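Local coordinates for putative uncharacterized protein smu.1377c (Streptococcus mutans, PDB 3L7V), which is of unknown function but belongs to the YrdC-like family and may act in tRNA modification, possibly by binding double-stranded RNA, at residues L131-K134 against A135-E139; I172-E175 against M176-E180. All blocks are in the same frame, centred on the assembly; numbering follows the deposited sequence.

Contact 1 (L131-K134 against A135-E139); sequences LPWK and AEAYE. With SO4 (sulfate ion), chain C.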
loop_
_atom_site.group_PDB
_atom_site.type_symbol
_atom_site.label_atom_id
_atom_site.label_comp_id
_atom_site.label_asym_id
_atom_site.label_seq_id
_atom_site.Cartn_x
_atom_site.Cartn_y
_atom_site.Cartn_z
ATOM N N LEU A 131 -3.090 -10.735 0.513
ATOM C CA LEU A 131 -4.311 -11.496 0.193
ATOM C C LEU A 131 -4.349 -12.060 -1.258
ATOM O O LEU A 131 -3.624 -11.588 -2.127
ATOM C CB LEU A 131 -5.543 -10.608 0.444
ATOM C CG LEU A 131 -5.815 -10.200 1.902
ATOM C CD1 LEU A 131 -6.773 -9.004 1.998
ATOM C CD2 LEU A 131 -6.327 -11.401 2.728
ATOM N N PRO A 132 -5.202 -13.070 -1.518
ATOM C CA PRO A 132 -5.453 -13.543 -2.894
ATOM C C PRO A 132 -6.516 -12.693 -3.597
ATOM O O PRO A 132 -7.327 -12.068 -2.922
ATOM C CB PRO A 132 -6.016 -14.962 -2.695
ATOM C CG PRO A 132 -6.027 -15.210 -1.174
ATOM C CD PRO A 132 -5.970 -13.847 -0.528
ATOM N N TRP A 133 -6.526 -12.680 -4.926
ATOM C CA TRP A 133 -7.587 -11.987 -5.688
ATOM C C TRP A 133 -8.827 -12.858 -5.865
ATOM O O TRP A 133 -8.725 -14.080 -6.007
ATOM C CB TRP A 133 -7.094 -11.560 -7.084
ATOM C CG TRP A 133 -6.157 -10.382 -7.090
ATOM C CD1 TRP A 133 -4.857 -10.360 -6.653
ATOM C CD2 TRP A 133 -6.440 -9.058 -7.572
ATOM N NE1 TRP A 133 -4.321 -9.102 -6.825
ATOM C CE2 TRP A 133 -5.268 -8.287 -7.391
ATOM C CE3 TRP A 133 -7.568 -8.447 -8.137
ATOM C CZ2 TRP A 133 -5.196 -6.937 -7.752
ATOM C CZ3 TRP A 133 -7.492 -7.106 -8.494
ATOM C CH2 TRP A 133 -6.312 -6.369 -8.301
ATOM N N LYS A 134 -9.996 -12.231 -5.870
ATOM C CA LYS A 134 -11.219 -12.922 -6.291
ATOM C C LYS A 134 -11.116 -13.330 -7.759
ATOM O O LYS A 134 -10.695 -12.532 -8.597
ATOM C CB LYS A 134 -12.437 -12.026 -6.092
ATOM C CG LYS A 134 -12.842 -11.880 -4.649
ATOM C CD LYS A 134 -13.464 -10.521 -4.410
ATOM C CE LYS A 134 -14.970 -10.592 -4.440
ATOM N NZ LYS A 134 -15.435 -11.256 -3.201
ATOM N N ALA A 135 -11.498 -14.567 -8.070
ATOM C CA ALA A 135 -11.390 -15.078 -9.442
ATOM C C ALA A 135 -11.867 -14.083 -10.495
ATOM O O ALA A 135 -11.176 -13.836 -11.482
ATOM C CB ALA A 135 -12.143 -16.393 -9.598
ATOM N N GLU A 136 -13.053 -13.522 -10.281
ATOM C CA GLU A 136 -13.668 -12.658 -11.273
ATOM C C GLU A 136 -12.927 -11.325 -11.394
ATOM O O GLU A 136 -12.866 -10.733 -12.477
ATOM C CB GLU A 136 -15.139 -12.426 -10.930
ATOM C CG GLU A 136 -15.874 -11.551 -11.925
ATOM C CD GLU A 136 -16.371 -12.323 -13.130
ATOM O OE1 GLU A 136 -15.756 -12.206 -14.213
ATOM O OE2 GLU A 136 -17.378 -13.048 -12.992
ATOM N N ALA A 137 -12.368 -10.860 -10.277
ATOM C CA ALA A 137 -11.585 -9.625 -10.255
ATOM C C ALA A 137 -10.286 -9.788 -11.028
ATOM O O ALA A 137 -9.838 -8.874 -11.716
ATOM C CB ALA A 137 -11.286 -9.210 -8.823
ATOM N N TYR A 138 -9.679 -10.962 -10.897
ATOM C CA TYR A 138 -8.416 -11.244 -11.548
ATOM C C TYR A 138 -8.604 -11.340 -13.071
ATOM O O TYR A 138 -7.717 -10.945 -13.841
ATOM C CB TYR A 138 -7.787 -12.515 -10.963
ATOM C CG TYR A 138 -6.376 -12.779 -11.423
ATOM C CD1 TYR A 138 -5.299 -12.104 -10.859
ATOM C CD2 TYR A 138 -6.115 -13.702 -12.426
ATOM C CE1 TYR A 138 -3.993 -12.343 -11.287
ATOM C CE2 TYR A 138 -4.815 -13.948 -12.857
ATOM C CZ TYR A 138 -3.760 -13.266 -12.286
ATOM O OH TYR A 138 -2.473 -13.515 -12.720
ATOM N N GLU A 139 -9.758 -11.849 -13.500
ATOM C CA GLU A 139 -10.103 -11.841 -14.927
ATOM C C GLU A 139 -10.174 -10.418 -15.463
ATOM O O GLU A 139 -9.536 -10.093 -16.458
ATOM C CB GLU A 139 -11.429 -12.558 -15.198
ATOM C CG GLU A 139 -11.341 -14.071 -15.088
ATOM C CD GLU A 139 -10.125 -14.625 -15.800
ATOM O OE1 GLU A 139 -9.896 -14.244 -16.969
ATOM O OE2 GLU A 139 -9.397 -15.436 -15.191
HETATM S S SO4 C . -13.936 -16.040 -5.258
HETATM O O1 SO4 C . -14.294 -17.184 -4.426
HETATM O O2 SO4 C . -12.588 -16.255 -5.786
HETATM O O3 SO4 C . -14.882 -15.921 -6.364
HETATM O O4 SO4 C . -14.002 -14.813 -4.461
#
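W133 offers a face of its indole to the edge of the Y138 ring at the turn where strand 127-132 of the YrdC-like sheet gives way to helix 135-143. The pair is T-shaped (edge-to-face): the Y138 ring centroid lies 6.0 Å from that of the W133 five-membered ring, with the planes at 66°, and Y138 CD1 sits over the indole. Their CB atoms also pack, W133 CB to Y138 CB at 4.1 Å. Y138 reaches the indole because its CG is anti to the backbone N (chi1 -171°). A137 approaches W133 differently, with CB in the indole plane, 3.9 Å from CE3 on the benzo edge. Beyond the turn, W133 NE1 is hydrogen-bonded to S159 OG, and the indole also meets the ring of F161, which ties this corner to the neighbouring strand 158-163.

K134 stands at the N-cap position, where its carbonyl starts the helical bonding: Y138 N donates to K134 O at 3.0 Å, with an angle of 155° at the hydrogen. The K134 side chain is bent at three successive torsions and leads away from the helix, CG passing 3.2 Å from sulfate O4. The sulfate, probably from the crystallisation liquor, lies at the N-terminal end, where the helix dipole would be expected to favour an anion. The N-H of A135 is aimed almost straight at it, with A135 N 3.0 Å from sulfate O2.

Contact 2 (I172-E175 against M176-E180); sequences IAKE and MWEKE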
loop_
_atom_site.group_PDB
_atom_site.type_symbol
_atom_site.label_atom_id
_atom_site.label_comp_id
_atom_site.label_asym_id
_atom_site.label_seq_id
_atom_site.Cartn_x
_atom_site.Cartn_y
_atom_site.Cartn_z
ATOM N N ILE A 172 -6.418 10.961 -3.949
ATOM C CA ILE A 172 -6.248 10.598 -5.356
ATOM C C ILE A 172 -6.778 9.199 -5.688
ATOM O O ILE A 172 -7.446 9.018 -6.699
ATOM C CB ILE A 172 -4.773 10.742 -5.804
ATOM C CG1 ILE A 172 -4.362 12.224 -5.725
ATOM C CG2 ILE A 172 -4.582 10.141 -7.188
ATOM C CD1 ILE A 172 -2.939 12.546 -6.164
ATOM N N ALA A 173 -6.484 8.216 -4.835
ATOM C CA ALA A 173 -6.965 6.840 -5.034
ATOM C C ALA A 173 -8.498 6.744 -5.031
ATOM O O ALA A 173 -9.078 5.921 -5.732
ATOM C CB ALA A 173 -6.382 5.911 -3.973
ATOM N N LYS A 174 -9.146 7.588 -4.233
ATOM C CA LYS A 174 -10.601 7.581 -4.129
ATOM C C LYS A 174 -11.271 8.155 -5.387
ATOM O O LYS A 174 -12.264 7.600 -5.871
ATOM C CB LYS A 174 -11.064 8.343 -2.878
ATOM C CG LYS A 174 -12.555 8.175 -2.572
ATOM C CD LYS A 174 -12.997 9.050 -1.413
ATOM C CE LYS A 174 -14.369 8.633 -0.884
ATOM N NZ LYS A 174 -14.870 9.558 0.177
ATOM N N GLU A 175 -10.738 9.271 -5.899
ATOM C CA GLU A 175 -11.225 9.848 -7.158
ATOM C C GLU A 175 -11.060 8.896 -8.334
ATOM O O GLU A 175 -11.968 8.749 -9.145
ATOM C CB GLU A 175 -10.507 11.161 -7.484
ATOM C CG GLU A 175 -11.114 12.382 -6.830
ATOM C CD GLU A 175 -12.524 12.672 -7.315
ATOM O OE1 GLU A 175 -12.744 12.672 -8.540
ATOM O OE2 GLU A 175 -13.410 12.914 -6.468
HETATM N N MSE A 176 -9.889 8.273 -8.445
HETATM C CA MSE A 176 -9.630 7.343 -9.547
HETATM C C MSE A 176 -10.624 6.181 -9.521
HETATM O O MSE A 176 -11.215 5.834 -10.548
HETATM C CB MSE A 176 -8.187 6.836 -9.530
HETATM C CG MSE A 176 -7.123 7.870 -9.977
HETATM SE SE MSE A 176 -7.028 8.187 -11.934
HETATM C CE MSE A 176 -6.078 6.583 -12.543
ATOM N N TRP A 177 -10.823 5.594 -8.346
ATOM C CA TRP A 177 -11.791 4.505 -8.201
ATOM C C TRP A 177 -13.248 4.912 -8.500
ATOM O O TRP A 177 -13.910 4.321 -9.349
ATOM C CB TRP A 177 -11.715 3.885 -6.801
ATOM C CG TRP A 177 -12.663 2.743 -6.636
ATOM C CD1 TRP A 177 -13.840 2.748 -5.941
ATOM C CD2 TRP A 177 -12.539 1.431 -7.209
ATOM N NE1 TRP A 177 -14.445 1.522 -6.036
ATOM C CE2 TRP A 177 -13.673 0.694 -6.807
ATOM C CE3 TRP A 177 -11.580 0.809 -8.023
ATOM C CZ2 TRP A 177 -13.875 -0.643 -7.186
ATOM C CZ3 TRP A 177 -11.781 -0.527 -8.399
ATOM C CH2 TRP A 177 -12.925 -1.233 -7.982
ATOM N N GLU A 178 -13.744 5.918 -7.789
ATOM C CA GLU A 178 -15.160 6.262 -7.857
ATOM C C GLU A 178 -15.548 6.956 -9.165
ATOM O O GLU A 178 -16.665 6.809 -9.638
ATOM C CB GLU A 178 -15.572 7.109 -6.644
ATOM C CG GLU A 178 -15.797 6.299 -5.366
ATOM C CD GLU A 178 -16.073 7.160 -4.126
ATOM O OE1 GLU A 178 -16.222 8.394 -4.259
ATOM O OE2 GLU A 178 -16.142 6.598 -3.008
ATOM N N LYS A 179 -14.628 7.700 -9.764
ATOM C CA LYS A 179 -14.987 8.466 -10.951
ATOM C C LYS A 179 -14.447 7.934 -12.272
ATOM O O LYS A 179 -14.857 8.392 -13.331
ATOM C CB LYS A 179 -14.662 9.953 -10.772
ATOM C CG LYS A 179 -15.491 10.592 -9.667
ATOM C CD LYS A 179 -15.450 12.107 -9.711
ATOM C CE LYS A 179 -16.444 12.703 -8.710
ATOM N NZ LYS A 179 -16.276 12.175 -7.314
ATOM N N GLU A 180 -13.558 6.953 -12.230
ATOM C CA GLU A 180 -13.019 6.414 -13.475
ATOM C C GLU A 180 -12.963 4.895 -13.443
ATOM O O GLU A 180 -12.618 4.256 -14.437
ATOM C CB GLU A 180 -11.620 6.984 -13.751
ATOM C CG GLU A 180 -11.561 8.495 -13.762
ATOM C CD GLU A 180 -11.942 9.076 -15.115
ATOM O OE1 GLU A 180 -11.815 8.348 -16.123
ATOM O OE2 GLU A 180 -12.348 10.260 -15.173
#
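E175 and K179, one turn apart on helix 167-180, form an i to i+4 salt bridge, with K179 NZ 3.1 Å from E175 OE2. The two side chains run across each other at a slant. The ammonium meets the carboxylate oxygen on its syn side, 26° out of the carboxylate plane, while the aliphatic part of K179 passes the other oxygen, with CD 3.0 Å from E175 OE1. E175 is bent at chi2 (-64°), which turns its carboxylate along the helix toward K179. Beneath the ion pair, K179 N donates to E175 O at 2.9 Å, so backbone and side chain both link the two residues.

M176, a selenomethionine, occupies the buried side, packing against F50, V53 and K54 of helix 47-54. Across the turn, its CG lies 3.5 Å from I172 O and 4.4 Å from I172 CG2, and its amide donates to that same carbonyl.

On the exposed side, K174 and E178 also bear opposite charges one turn apart, but they fall short of a salt bridge. The approach is instead through carbon, K174 CE lying 3.4 Å from E178 OE2, while NZ remains 4.5 Å from that oxygen.

Both contacts are local and follow in series along the chain: 131-139 closes before 172-180 opens, with helix 149-152 and strand 158-163 between them. Their centres are about 20 Å apart and their nearest atoms about 8 Å apart, so they do not touch. Contact 1 marks the exit from strand 127-132 into helix 135-143; contact 2 lies wholly within helix 167-180, which follows strand 158-163. Those two strands are antiparallel neighbours in the mixed sheet, so the sheet pairs the strand that leads into contact 1 with the strand that precedes the helix of contact 2. One contact forms a strand-to-helix corner and the other a helix packed on helix 47-54.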